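Local structure of chitinase A (4MNK) at residues 239-244 with 330-335. The protein probably binds chitin and hydrolyses the glycosidic bonds between its N-acetylglucosamine units, as a class V plant chitinase of glycosyl hydrolase family 18. Sequence-based numbering, arbitrary orientation.
With NAG (2-acetamido-2-deoxy-beta-D-glucopyranose), chain B.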
loop_
_atom_site.group_PDB
_atom_site.type_symbol
_atom_site.label_atom_id
_atom_site.label_comp_id
_atom_site.label_asym_id
_atom_site.label_seq_id
_atom_site.Cartn_x
_atom_site.Cartn_y
_atom_site.Cartn_z
ATOM N N PRO A 239 5.208 5.094 -2.960
ATOM C CA PRO A 239 4.428 6.106 -2.252
ATOM C C PRO A 239 4.149 7.345 -3.101
ATOM O O PRO A 239 5.000 7.768 -3.894
ATOM C CB PRO A 239 5.332 6.469 -1.076
ATOM C CG PRO A 239 6.708 6.274 -1.600
ATOM C CD PRO A 239 6.631 5.119 -2.566
ATOM N N LEU A 240 2.956 7.909 -2.934
ATOM C CA LEU A 240 2.608 9.190 -3.550
ATOM C C LEU A 240 2.698 10.325 -2.529
ATOM O O LEU A 240 2.120 11.400 -2.708
ATOM C CB LEU A 240 1.227 9.124 -4.209
ATOM C CG LEU A 240 1.161 8.249 -5.462
ATOM C CD1 LEU A 240 -0.265 8.163 -5.975
ATOM C CD2 LEU A 240 2.100 8.761 -6.550
ATOM N N PHE A 241 3.445 10.063 -1.461
ATOM C CA PHE A 241 3.745 11.041 -0.435
ATOM C C PHE A 241 5.232 10.960 -0.127
ATOM O O PHE A 241 5.885 9.954 -0.425
ATOM C CB PHE A 241 2.932 10.754 0.834
ATOM C CG PHE A 241 3.320 9.474 1.528
ATOM C CD1 PHE A 241 2.765 8.258 1.142
ATOM C CD2 PHE A 241 4.258 9.480 2.560
ATOM C CE1 PHE A 241 3.131 7.071 1.772
ATOM C CE2 PHE A 241 4.629 8.294 3.195
ATOM C CZ PHE A 241 4.064 7.090 2.799
ATOM N N GLY A 242 5.754 12.022 0.473
ATOM C CA GLY A 242 7.128 12.050 0.944
ATOM C C GLY A 242 7.178 12.180 2.450
ATOM O O GLY A 242 6.181 12.531 3.084
ATOM N N ARG A 243 8.341 11.877 3.017
ATOM C CA ARG A 243 8.593 12.083 4.438
ATOM C C ARG A 243 9.418 13.347 4.618
ATOM O O ARG A 243 10.398 13.569 3.898
ATOM C CB ARG A 243 9.307 10.875 5.048
ATOM C CG ARG A 243 8.443 9.628 5.165
ATOM C CD ARG A 243 7.533 9.705 6.374
ATOM N NE ARG A 243 6.538 8.640 6.378
ATOM C CZ ARG A 243 5.430 8.656 7.111
ATOM N NH1 ARG A 243 5.167 9.687 7.906
ATOM N NH2 ARG A 243 4.582 7.641 7.047
ATOM N N SER A 244 9.015 14.174 5.576
ATOM C CA SER A 244 9.622 15.483 5.757
ATOM C C SER A 244 10.273 15.650 7.120
ATOM O O SER A 244 9.844 15.050 8.114
ATOM C CB SER A 244 8.578 16.579 5.551
ATOM O OG SER A 244 7.589 16.502 6.558
ATOM N N VAL A 330 -3.859 7.453 -4.166
ATOM C CA VAL A 330 -4.076 8.196 -5.415
ATOM C C VAL A 330 -4.547 9.644 -5.249
ATOM O O VAL A 330 -4.342 10.464 -6.143
ATOM C CB VAL A 330 -4.983 7.426 -6.414
ATOM C CG1 VAL A 330 -4.351 6.089 -6.782
ATOM C CG2 VAL A 330 -6.394 7.229 -5.858
ATOM N N ASN A 331 -5.166 9.953 -4.113
ATOM C CA ASN A 331 -5.566 11.323 -3.792
ATOM C C ASN A 331 -4.375 12.261 -3.595
ATOM O O ASN A 331 -4.534 13.479 -3.632
ATOM C CB ASN A 331 -6.441 11.346 -2.537
ATOM C CG ASN A 331 -5.706 10.848 -1.307
ATOM O OD1 ASN A 331 -5.585 11.553 -0.303
ATOM N ND2 ASN A 331 -5.198 9.634 -1.383
ATOM N N GLN A 332 -3.189 11.691 -3.392
ATOM C CA GLN A 332 -1.988 12.474 -3.091
ATOM C C GLN A 332 -1.252 12.993 -4.330
ATOM O O GLN A 332 -0.294 13.762 -4.207
ATOM C CB GLN A 332 -1.040 11.656 -2.217
ATOM C CG GLN A 332 -1.596 11.286 -0.850
ATOM C CD GLN A 332 -0.729 10.270 -0.123
ATOM O OE1 GLN A 332 -0.092 9.411 -0.745
ATOM N NE2 GLN A 332 -0.704 10.355 1.198
ATOM N N ASP A 333 -1.693 12.559 -5.509
ATOM C CA ASP A 333 -1.158 13.024 -6.787
ATOM C C ASP A 333 -2.360 13.414 -7.641
ATOM O O ASP A 333 -2.815 12.648 -8.501
ATOM C CB ASP A 333 -0.327 11.914 -7.444
ATOM C CG ASP A 333 0.401 12.364 -8.708
ATOM O OD1 ASP A 333 0.134 13.463 -9.245
ATOM O OD2 ASP A 333 1.255 11.584 -9.174
ATOM N N ILE A 334 -2.884 14.607 -7.381
ATOM C CA ILE A 334 -4.177 15.006 -7.943
ATOM C C ILE A 334 -4.183 15.078 -9.471
ATOM O O ILE A 334 -5.211 14.818 -10.096
ATOM C CB ILE A 334 -4.754 16.295 -7.285
ATOM C CG1 ILE A 334 -3.890 17.524 -7.585
ATOM C CG2 ILE A 334 -4.935 16.094 -5.777
ATOM C CD1 ILE A 334 -4.567 18.849 -7.268
ATOM N N ASP A 335 -3.035 15.394 -10.065
ATOM C CA ASP A 335 -2.911 15.457 -11.522
ATOM C C ASP A 335 -2.458 14.131 -12.143
ATOM O O ASP A 335 -2.253 14.043 -13.357
ATOM C CB ASP A 335 -1.976 16.603 -11.932
ATOM C CG ASP A 335 -2.557 17.972 -11.618
ATOM O OD1 ASP A 335 -3.751 18.191 -11.906
ATOM O OD2 ASP A 335 -1.821 18.828 -11.085
HETATM C C1 NAG B . -2.038 6.272 6.092
HETATM C C2 NAG B . -2.061 7.753 5.733
HETATM C C3 NAG B . -2.915 8.533 6.729
HETATM C C4 NAG B . -4.289 7.889 6.950
HETATM C C5 NAG B . -4.205 6.360 7.087
HETATM C C6 NAG B . -5.584 5.710 6.983
HETATM C C7 NAG B . -0.111 8.620 4.546
HETATM C C8 NAG B . 1.276 9.174 4.669
HETATM N N2 NAG B . -0.716 8.298 5.689
HETATM O O3 NAG B . -3.076 9.852 6.254
HETATM O O4 NAG B . -4.862 8.418 8.131
HETATM O O5 NAG B . -3.363 5.778 6.103
HETATM O O6 NAG B . -6.099 5.857 5.676
HETATM O O7 NAG B . -0.627 8.487 3.435
#
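Phe241 and Gln332 meet side by side in the sugar-binding cleft of the family 18 TIM barrel, where strand 234-247 approaches the loop that follows strand 324-328. The two segments share no hydrogen bond and are joined by van der Waals contact. Leu240, aliphatic as suits a buried seam, sets CD1 3.9 Å from Val330 CA and packs both methyls against Asp333 CB. Asp333 turns its carboxylate to helix 337-346, taking hydrogen bonds from the N of Ile337 and of Leu338. The aliphatic part of Gln332 lies beside the Leu240 backbone, its CB 3.2 Å from Leu240 O.

On the sugar side, the Phe241 ring and the Gln332 amide are inclined at 58°, with Gln332 OE1 at the ring edge, 3.6 Å from CD1 of Phe241. With CG between the backbone N and the carbonyl carbon (chi1 67°), the Phe241 ring leads away from the loop and lies flat against the acetyl methyl, whose C8 sits 3.6 Å from the ring plane, over its centre. Losing the ring to an alanine here would probably leave that methyl without its aromatic platform and OE1 without the ring edge beside it. Trp328 NE1 also hydrogen-bonds this sugar. An amide suits position 332 because its two ends do different work: OE1 accepts a hydrogen bond from Ser329 N, which helps fix the amide's rotation, while Gln332 NE2 donates to NAG O7 (2.9 Å), bent to 132° at the hydrogen.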